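Local coordinates for lipoteichoic acid primase (Listeria monocytogenes, PDB 4UOP), which belongs, as an extracellular catalytic domain, to the sulfatase family of alpha/beta metalloenzymes and carries a magnesium ion in its metal site, at residues 38-43 and 422-427; 59-64 and 275-280; 65-70 and 283-288. All coordinates share one frame; numbering follows the deposited sequence.

Interaction 1. Residues 38-43 and 422-427; sequences NDIKGV and RKLLQY
K423 is the first residue of 422-427 to meet I40, the residue through which helix 34-41 makes most of this contact. The lysine runs out extended, and its aliphatic chain, not its ammonium group, does the touching: CB, CG and CD of K423 lie along CG2 of I40, while K423 CE comes 3.9 Å from I40 CD1. The two side chains cross at roughly a right angle.

One residue on, L424 takes the inner side. Its two methyls divide the work, CD2 resting 3.8 Å from I40 CG2 and CD1 3.8 Å from K41 CG. K41 meets L424 with CB, CG and CD, and its end turns away, NZ bonding T361 OG1 and the carbonyl of F359.

A turn beyond K423, Y427 presents one face of its ring to I40. With CG1 of I40 anti to the carbonyl carbon (chi1 -69°) and the chain then extended to CD1, that methyl lies over the face, 3.7 Å from the centroid of the Y427 ring and 22° off the normal, a CH-pi contact displaced toward CE2.

No hydrogen bond crosses between the segments. This is apolar packing of the C-terminal end of helix 34-41, where G42 leaves the helix with positive phi, against the middle of the long helix 412-433; Y370, bonded to the K41 carbonyl, and L425, packed on F120, tie the two helices to nearby loops.

Interaction 2. Residues 59-64 and 275-280; sequences NLIIVQ and DDSVVV
Strands 59-64 and 277-280 run parallel, their axes 4.4 Å apart and 15° from exact alignment, with N59, L60, I61 and I62 paired with S277, V278, V279 and V280. N59, I61 and V63 bond across: N59 N to D276 O (3.0 Å) opens the run, V278 N donates to N59 O (2.8 Å), I61 N to V278 O and V280 N to I61 O, and V63 N closes it on V280 O. The bonds from I61 N onward are nearly straight along the carbonyls, whereas V278 N meets N59 O tilted 31° from the carbonyl plane.

On the face of L60 and I62, L60 CD1 reaches across to V278 CG1 (3.8 Å), and I62 CG1 runs alongside V280 CB, 4.1 Å away. The other face carries N59 and I61 with S277 and V279: V279 CG2 is 4.2 Å from I61 CB, and S277 OG lies 3.3 Å from N59 CB and is bonded to the carbonyl of I273. A water bridges N59 ND2 and D276 OD2, while N59 OD1 takes the amide of F214.

With strand 214-219 on the other edge of 59-65, this is the buried parallel core of the mixed sheet in an alpha/beta sulfatase fold.

Interaction 3. Residues 65-70 and 283-288; sequences LESFQR and GDHHII. With MG (magnesium ion), chain J.
Q69 OE1 is gripped by two successive backbone amides, I287 N at 2.8 Å and I288 N at 2.9 Å. The second donor lies in the carbonyl plane on a lone pair; the first is tilted 25° from it. The other end of the amide, NE2, returns a straight bond to I288 O (3.0 Å) in the amide plane and also donates to N71 OD1, and the bonds at both ends fix the rotation of the group. Q69 gets there with CG between its backbone N and carbonyl carbon (chi1 59°) and an otherwise extended chain, its CB lying against CB of H286.

Nearer the sheet, D284 divides its carboxylate between two tasks. OD1 accepts S67 N at 2.7 Å on the syn side, and OD2 binds the magnesium ion at 2.1 Å. E66 chelates the ion through OE1 and OE2, its chain bent at chi2 and its carboxylate plane 78° from that of D284. OE2 also takes the S67 hydroxyl on its anti lone pair. H285 binds the ion through NE2 (2.2 Å), while its ND1 donates to H286 O in the ring plane, a second-shell bond that, with the metal bond at NE2, holds the ring's orientation. S67 CB packs on I287 CG2, and D284 N bonds to L65 O.

A water and T108 complete the metal shell, and D244 of the second subunit packs beside E66 and H285. Metal ligands on loops at the C-terminal ends of adjacent parallel strands, here 59-65 and 277-283, are characteristic of the sulfatase and alkaline phosphatase superfamily metal site.

Interaction 3 lies just beyond interaction 2 along the same two strands: 59-65 and 277-283, paired in interaction 2, run on into the loops of interaction 3, which hold three of the four protein ligands of the magnesium ion. Their centres are 19 Å apart, yet they touch, Q64 NE2 lying 3.5 Å from D284 CB. Along the chain their segments alternate. Interaction 1 stands apart, its centre about 29 Å from that of interaction 2 and 26 Å from that of interaction 3, with no touching atoms. It joins helix 34-41, ahead of the first core strand, to the C-terminal helix 412-433, thus bringing near-terminal parts of the chain together at a distance from the metal site.

Interaction 1. Residues 38-43 and 422-427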
loop_
_atom_site.group_PDB
_atom_site.type_symbol
_atom_site.label_atom_id
_atom_site.label_comp_id
_atom_site.label_asym_id
_atom_site.label_seq_id
_atom_site.Cartn_x
_atom_site.Cartn_y
_atom_site.Cartn_z
ATOM N N ASN B 38 10.836 -24.166 -1.452
ATOM C CA ASN B 38 11.125 -24.578 -2.827
ATOM C C ASN B 38 10.070 -25.538 -3.373
ATOM O O ASN B 38 9.662 -25.415 -4.516
ATOM C CB ASN B 38 12.528 -25.197 -2.938
ATOM C CG ASN B 38 13.640 -24.199 -2.629
ATOM O OD1 ASN B 38 13.433 -22.984 -2.607
ATOM N ND2 ASN B 38 14.826 -24.713 -2.389
ATOM N N ASP B 39 9.641 -26.505 -2.555
ATOM C CA ASP B 39 8.587 -27.446 -2.950
ATOM C C ASP B 39 7.260 -26.750 -3.231
ATOM O O ASP B 39 6.571 -27.092 -4.188
ATOM C CB ASP B 39 8.372 -28.516 -1.859
ATOM C CG ASP B 39 9.522 -29.511 -1.766
ATOM O OD1 ASP B 39 10.329 -29.619 -2.718
ATOM O OD2 ASP B 39 9.611 -30.207 -0.724
ATOM N N ILE B 40 6.895 -25.780 -2.397
ATOM C CA ILE B 40 5.679 -24.993 -2.619
ATOM C C ILE B 40 5.734 -24.249 -3.964
ATOM O O ILE B 40 4.765 -24.268 -4.723
ATOM C CB ILE B 40 5.422 -24.005 -1.460
ATOM C CG1 ILE B 40 5.030 -24.778 -0.191
ATOM C CG2 ILE B 40 4.324 -23.013 -1.826
ATOM C CD1 ILE B 40 5.132 -23.963 1.077
ATOM N N LYS B 41 6.872 -23.623 -4.268
ATOM C CA LYS B 41 7.021 -22.897 -5.533
ATOM C C LYS B 41 6.914 -23.844 -6.723
ATOM O O LYS B 41 6.329 -23.507 -7.739
ATOM C CB LYS B 41 8.342 -22.125 -5.585
ATOM C CG LYS B 41 8.409 -21.154 -6.769
ATOM C CD LYS B 41 9.572 -20.193 -6.652
ATOM C CE LYS B 41 9.514 -19.092 -7.716
ATOM N NZ LYS B 41 10.725 -18.215 -7.625
ATOM N N GLY B 42 7.468 -25.042 -6.578
ATOM C CA GLY B 42 7.305 -26.082 -7.570
ATOM C C GLY B 42 8.063 -25.864 -8.860
ATOM O O GLY B 42 7.706 -26.439 -9.871
ATOM N N VAL B 43 9.101 -25.028 -8.841
ATOM C CA VAL B 43 9.918 -24.823 -10.033
ATOM C C VAL B 43 11.083 -25.802 -9.973
ATOM O O VAL B 43 11.739 -25.914 -8.950
ATOM C CB VAL B 43 10.448 -23.377 -10.124
ATOM C CG1 VAL B 43 11.433 -23.243 -11.265
ATOM C CG2 VAL B 43 9.287 -22.420 -10.315
ATOM N N ARG B 422 -0.182 -17.804 -3.976
ATOM C CA ARG B 422 -0.793 -17.308 -2.757
ATOM C C ARG B 422 -0.110 -17.893 -1.522
ATOM O O ARG B 422 0.114 -17.189 -0.552
ATOM C CB ARG B 422 -2.305 -17.585 -2.740
ATOM C CG ARG B 422 -3.068 -16.788 -3.796
ATOM C CD ARG B 422 -4.495 -16.484 -3.374
ATOM N NE ARG B 422 -5.251 -17.688 -3.061
ATOM C CZ ARG B 422 -6.560 -17.712 -2.803
ATOM N NH1 ARG B 422 -7.280 -16.591 -2.824
ATOM N NH2 ARG B 422 -7.157 -18.868 -2.534
ATOM N N LYS B 423 0.219 -19.179 -1.568
ATOM C CA LYS B 423 0.839 -19.840 -0.422
ATOM C C LYS B 423 2.258 -19.302 -0.178
ATOM O O LYS B 423 2.660 -19.069 0.962
ATOM C CB LYS B 423 0.870 -21.355 -0.640
ATOM C CG LYS B 423 1.181 -22.139 0.619
ATOM C CD LYS B 423 0.840 -23.610 0.436
ATOM C CE LYS B 423 1.330 -24.447 1.606
ATOM N NZ LYS B 423 1.085 -25.907 1.378
ATOM N N LEU B 424 2.996 -19.073 -1.260
ATOM C CA LEU B 424 4.330 -18.463 -1.173
ATOM C C LEU B 424 4.317 -17.090 -0.518
ATOM O O LEU B 424 5.175 -16.791 0.318
ATOM C CB LEU B 424 4.961 -18.306 -2.553
ATOM C CG LEU B 424 5.612 -19.515 -3.194
ATOM C CD1 LEU B 424 6.189 -19.087 -4.531
ATOM C CD2 LEU B 424 6.692 -20.113 -2.307
ATOM N N LEU B 425 3.351 -16.256 -0.898
ATOM C CA LEU B 425 3.213 -14.934 -0.290
ATOM C C LEU B 425 2.901 -15.034 1.210
ATOM O O LEU B 425 3.481 -14.308 2.019
ATOM C CB LEU B 425 2.136 -14.115 -1.001
ATOM C CG LEU B 425 2.374 -13.742 -2.462
ATOM C CD1 LEU B 425 1.207 -12.904 -2.959
ATOM C CD2 LEU B 425 3.687 -13.000 -2.674
ATOM N N GLN B 426 2.010 -15.951 1.582
ATOM C CA GLN B 426 1.710 -16.198 2.995
ATOM C C GLN B 426 2.952 -16.609 3.775
ATOM O O GLN B 426 3.244 -16.065 4.841
ATOM C CB GLN B 426 0.655 -17.299 3.138
ATOM C CG GLN B 426 -0.742 -16.892 2.716
ATOM C CD GLN B 426 -1.667 -18.091 2.514
ATOM O OE1 GLN B 426 -1.474 -19.157 3.115
ATOM N NE2 GLN B 426 -2.682 -17.917 1.671
ATOM N N TYR B 427 3.665 -17.593 3.244
ATOM C CA TYR B 427 4.882 -18.086 3.871
ATOM C C TYR B 427 5.960 -17.006 3.983
ATOM O O TYR B 427 6.578 -16.860 5.024
ATOM C CB TYR B 427 5.430 -19.290 3.116
ATOM C CG TYR B 427 4.858 -20.615 3.582
ATOM C CD1 TYR B 427 3.484 -20.817 3.666
ATOM C CD2 TYR B 427 5.701 -21.672 3.928
ATOM C CE1 TYR B 427 2.959 -22.034 4.093
ATOM C CE2 TYR B 427 5.187 -22.894 4.345
ATOM C CZ TYR B 427 3.815 -23.072 4.428
ATOM O OH TYR B 427 3.311 -24.289 4.848
#

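Interaction 2. Residues 59-64 and 275-280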
loop_
_atom_site.group_PDB
_atom_site.type_symbol
_atom_site.label_atom_id
_atom_site.label_comp_id
_atom_site.label_asym_id
_atom_site.label_seq_id
_atom_site.Cartn_x
_atom_site.Cartn_y
_atom_site.Cartn_z
ATOM N N ASN B 59 34.657 -10.522 -7.688
ATOM C CA ASN B 59 33.895 -9.478 -7.022
ATOM C C ASN B 59 32.473 -9.467 -7.580
ATOM O O ASN B 59 32.179 -10.145 -8.577
ATOM C CB ASN B 59 34.545 -8.117 -7.219
ATOM C CG ASN B 59 36.001 -8.120 -6.860
ATOM O OD1 ASN B 59 36.353 -8.313 -5.710
ATOM N ND2 ASN B 59 36.861 -7.935 -7.848
ATOM N N LEU B 60 31.599 -8.709 -6.933
ATOM C CA LEU B 60 30.203 -8.546 -7.363
ATOM C C LEU B 60 29.851 -7.056 -7.334
ATOM O O LEU B 60 29.961 -6.396 -6.298
ATOM C CB LEU B 60 29.264 -9.300 -6.435
ATOM C CG LEU B 60 27.757 -9.173 -6.668
ATOM C CD1 LEU B 60 27.383 -9.659 -8.044
ATOM C CD2 LEU B 60 27.021 -9.954 -5.588
ATOM N N ILE B 61 29.468 -6.542 -8.484
ATOM C CA ILE B 61 28.970 -5.175 -8.614
ATOM C C ILE B 61 27.541 -5.230 -9.166
ATOM O O ILE B 61 27.289 -5.817 -10.233
ATOM C CB ILE B 61 29.866 -4.355 -9.530
ATOM C CG1 ILE B 61 31.273 -4.253 -8.947
ATOM C CG2 ILE B 61 29.241 -2.979 -9.763
ATOM C CD1 ILE B 61 32.317 -3.787 -9.941
ATOM N N ILE B 62 26.595 -4.637 -8.450
ATOM C CA ILE B 62 25.204 -4.629 -8.873
ATOM C C ILE B 62 24.724 -3.180 -8.929
ATOM O O ILE B 62 24.906 -2.428 -7.954
ATOM C CB ILE B 62 24.318 -5.408 -7.898
ATOM C CG1 ILE B 62 24.804 -6.864 -7.804
ATOM C CG2 ILE B 62 22.866 -5.326 -8.328
ATOM C CD1 ILE B 62 23.932 -7.743 -6.939
ATOM N N VAL B 63 24.192 -2.787 -10.079
ATOM C CA VAL B 63 23.667 -1.439 -10.266
ATOM C C VAL B 63 22.156 -1.512 -10.508
ATOM O O VAL B 63 21.699 -2.170 -11.436
ATOM C CB VAL B 63 24.325 -0.684 -11.425
ATOM C CG1 VAL B 63 23.810 0.744 -11.464
ATOM C CG2 VAL B 63 25.839 -0.704 -11.307
ATOM N N GLN B 64 21.413 -0.845 -9.635
ATOM C CA GLN B 64 19.969 -0.739 -9.705
ATOM C C GLN B 64 19.642 0.598 -10.362
ATOM O O GLN B 64 19.930 1.648 -9.788
ATOM C CB GLN B 64 19.361 -0.791 -8.317
ATOM C CG GLN B 64 17.844 -0.744 -8.332
ATOM C CD GLN B 64 17.212 -0.922 -6.973
ATOM O OE1 GLN B 64 17.215 -2.026 -6.390
ATOM N NE2 GLN B 64 16.633 0.150 -6.460
ATOM N N ASP B 275 37.054 -7.491 -15.552
ATOM C CA ASP B 275 37.505 -8.845 -15.859
ATOM C C ASP B 275 37.647 -9.700 -14.618
ATOM O O ASP B 275 37.947 -10.889 -14.736
ATOM C CB ASP B 275 38.845 -8.807 -16.603
ATOM C CG ASP B 275 38.739 -8.141 -17.966
ATOM O OD1 ASP B 275 37.703 -8.311 -18.640
ATOM O OD2 ASP B 275 39.692 -7.451 -18.381
ATOM N N ASP B 276 37.423 -9.117 -13.442
ATOM C CA ASP B 276 37.496 -9.830 -12.180
ATOM C C ASP B 276 36.207 -9.735 -11.357
ATOM O O ASP B 276 36.237 -9.959 -10.140
ATOM C CB ASP B 276 38.669 -9.280 -11.354
ATOM C CG ASP B 276 39.883 -10.216 -11.333
ATOM O OD1 ASP B 276 39.944 -11.186 -12.139
ATOM O OD2 ASP B 276 40.783 -9.970 -10.486
ATOM N N SER B 277 35.078 -9.451 -12.014
ATOM C CA SER B 277 33.819 -9.189 -11.311
ATOM C C SER B 277 32.604 -9.728 -12.049
ATOM O O SER B 277 32.542 -9.672 -13.278
ATOM C CB SER B 277 33.609 -7.673 -11.129
ATOM O OG SER B 277 34.653 -7.091 -10.397
ATOM N N VAL B 278 31.633 -10.233 -11.287
ATOM C CA VAL B 278 30.279 -10.433 -11.769
ATOM C C VAL B 278 29.635 -9.058 -11.700
ATOM O O VAL B 278 29.748 -8.366 -10.685
ATOM C CB VAL B 278 29.503 -11.407 -10.873
ATOM C CG1 VAL B 278 28.050 -11.530 -11.311
ATOM C CG2 VAL B 278 30.185 -12.773 -10.872
ATOM N N VAL B 279 28.990 -8.658 -12.782
ATOM C CA VAL B 279 28.293 -7.385 -12.814
ATOM C C VAL B 279 26.855 -7.602 -13.275
ATOM O O VAL B 279 26.613 -8.282 -14.284
ATOM C CB VAL B 279 29.013 -6.369 -13.711
ATOM C CG1 VAL B 279 28.290 -5.040 -13.652
ATOM C CG2 VAL B 279 30.463 -6.187 -13.276
ATOM N N VAL B 280 25.911 -7.075 -12.495
ATOM C CA VAL B 280 24.485 -7.194 -12.754
ATOM C C VAL B 280 23.895 -5.781 -12.844
ATOM O O VAL B 280 24.182 -4.938 -11.982
ATOM C CB VAL B 280 23.754 -7.935 -11.627
ATOM C CG1 VAL B 280 22.294 -8.151 -11.977
ATOM C CG2 VAL B 280 24.439 -9.260 -11.333
HETATM O O HOH W 1 39.657 -9.146 -7.991
#

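Interaction 3. Residues 65-70 and 283-288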
loop_
_atom_site.group_PDB
_atom_site.type_symbol
_atom_site.label_atom_id
_atom_site.label_comp_id
_atom_site.label_asym_id
_atom_site.label_seq_id
_atom_site.Cartn_x
_atom_site.Cartn_y
_atom_site.Cartn_z
ATOM N N LEU B 65 19.061 0.528 -11.546
ATOM C CA LEU B 65 18.817 1.700 -12.396
ATOM C C LEU B 65 17.392 2.220 -12.219
ATOM O O LEU B 65 16.416 1.555 -12.584
ATOM C CB LEU B 65 19.074 1.322 -13.848
ATOM C CG LEU B 65 20.497 0.852 -14.138
ATOM C CD1 LEU B 65 20.522 0.089 -15.451
ATOM C CD2 LEU B 65 21.466 2.024 -14.175
ATOM N N GLU B 66 17.282 3.427 -11.668
ATOM C CA GLU B 66 16.000 4.009 -11.318
ATOM C C GLU B 66 15.054 4.164 -12.519
ATOM O O GLU B 66 15.397 4.827 -13.514
ATOM C CB GLU B 66 16.230 5.380 -10.662
ATOM C CG GLU B 66 14.939 6.106 -10.317
ATOM C CD GLU B 66 14.062 5.309 -9.371
ATOM O OE1 GLU B 66 14.491 5.065 -8.224
ATOM O OE2 GLU B 66 12.933 4.942 -9.757
ATOM N N SER B 67 13.875 3.547 -12.423
ATOM C CA SER B 67 12.772 3.753 -13.374
ATOM C C SER B 67 13.039 3.320 -14.829
ATOM O O SER B 67 12.276 3.692 -15.724
ATOM C CB SER B 67 12.298 5.225 -13.329
ATOM O OG SER B 67 11.662 5.500 -12.087
ATOM N N PHE B 68 14.066 2.493 -15.054
ATOM C CA PHE B 68 14.286 1.854 -16.358
ATOM C C PHE B 68 13.259 0.715 -16.561
ATOM O O PHE B 68 13.093 -0.131 -15.674
ATOM C CB PHE B 68 15.694 1.260 -16.457
ATOM C CG PHE B 68 16.786 2.240 -16.839
ATOM C CD1 PHE B 68 16.991 3.405 -16.120
ATOM C CD2 PHE B 68 17.663 1.949 -17.882
ATOM C CE1 PHE B 68 18.021 4.278 -16.458
ATOM C CE2 PHE B 68 18.696 2.815 -18.223
ATOM C CZ PHE B 68 18.887 3.971 -17.491
ATOM N N GLN B 69 12.597 0.688 -17.718
ATOM C CA GLN B 69 11.679 -0.404 -18.070
ATOM C C GLN B 69 12.009 -0.909 -19.461
ATOM O O GLN B 69 12.356 -0.136 -20.357
ATOM C CB GLN B 69 10.210 0.021 -17.970
ATOM C CG GLN B 69 9.815 1.199 -18.850
ATOM C CD GLN B 69 8.492 1.789 -18.414
ATOM O OE1 GLN B 69 8.434 2.505 -17.420
ATOM N NE2 GLN B 69 7.415 1.477 -19.148
ATOM N N ARG B 70 11.883 -2.214 -19.644
ATOM C CA ARG B 70 12.361 -2.858 -20.859
ATOM C C ARG B 70 11.723 -2.325 -22.135
ATOM O O ARG B 70 12.411 -2.220 -23.152
ATOM C CB ARG B 70 12.197 -4.379 -20.783
ATOM C CG ARG B 70 12.914 -5.136 -21.892
ATOM C CD ARG B 70 14.365 -4.720 -22.009
ATOM N NE ARG B 70 15.174 -5.597 -22.852
ATOM C CZ ARG B 70 16.333 -5.249 -23.423
ATOM N NH1 ARG B 70 16.813 -4.004 -23.307
ATOM N NH2 ARG B 70 17.013 -6.146 -24.135
ATOM N N GLY B 283 16.692 -2.627 -13.857
ATOM C CA GLY B 283 15.838 -1.476 -13.515
ATOM C C GLY B 283 15.060 -1.799 -12.257
ATOM O O GLY B 283 14.649 -2.944 -12.080
ATOM N N ASP B 284 14.846 -0.823 -11.370
ATOM C CA ASP B 284 14.091 -1.128 -10.153
ATOM C C ASP B 284 12.621 -1.449 -10.405
ATOM O O ASP B 284 12.091 -2.390 -9.828
ATOM C CB ASP B 284 14.282 -0.106 -9.020
ATOM C CG ASP B 284 13.854 1.305 -9.369
ATOM O OD1 ASP B 284 13.606 1.619 -10.554
ATOM O OD2 ASP B 284 13.757 2.106 -8.398
ATOM N N HIS B 285 11.987 -0.677 -11.283
ATOM C CA HIS B 285 10.578 -0.839 -11.609
ATOM C C HIS B 285 10.245 0.132 -12.725
ATOM O O HIS B 285 11.025 1.060 -13.009
ATOM C CB HIS B 285 9.723 -0.517 -10.386
ATOM C CG HIS B 285 10.037 0.813 -9.793
ATOM N ND1 HIS B 285 9.581 1.990 -10.344
ATOM C CD2 HIS B 285 10.822 1.166 -8.751
ATOM C CE1 HIS B 285 10.047 3.009 -9.652
ATOM N NE2 HIS B 285 10.814 2.537 -8.686
ATOM N N HIS B 286 9.092 -0.097 -13.352
ATOM C CA HIS B 286 8.630 0.760 -14.425
ATOM C C HIS B 286 8.100 2.049 -13.842
ATOM O O HIS B 286 7.806 2.138 -12.652
ATOM C CB HIS B 286 7.549 0.081 -15.245
ATOM C CG HIS B 286 6.183 0.213 -14.667
ATOM N ND1 HIS B 286 5.787 -0.459 -13.531
ATOM C CD2 HIS B 286 5.116 0.945 -15.063
ATOM C CE1 HIS B 286 4.533 -0.154 -13.256
ATOM N NE2 HIS B 286 4.103 0.704 -14.169
ATOM N N ILE B 287 7.997 3.052 -14.695
ATOM C CA ILE B 287 7.418 4.310 -14.272
ATOM C C ILE B 287 6.389 4.858 -15.269
ATOM O O ILE B 287 5.513 5.618 -14.875
ATOM C CB ILE B 287 8.531 5.351 -13.960
ATOM C CG1 ILE B 287 7.991 6.511 -13.119
ATOM C CG2 ILE B 287 9.184 5.856 -15.236
ATOM C CD1 ILE B 287 7.299 6.083 -11.838
ATOM N N ILE B 288 6.488 4.468 -16.537
ATOM C CA ILE B 288 5.579 4.959 -17.577
ATOM C C ILE B 288 4.519 3.893 -17.851
ATOM O O ILE B 288 4.838 2.757 -18.227
ATOM C CB ILE B 288 6.349 5.270 -18.874
ATOM C CG1 ILE B 288 7.528 6.235 -18.617
ATOM C CG2 ILE B 288 5.394 5.777 -19.948
ATOM C CD1 ILE B 288 7.157 7.632 -18.128
HETATM MG MG MG J . 12.547 3.742 -8.009
HETATM O O HOH W 2 11.098 5.295 -7.375
#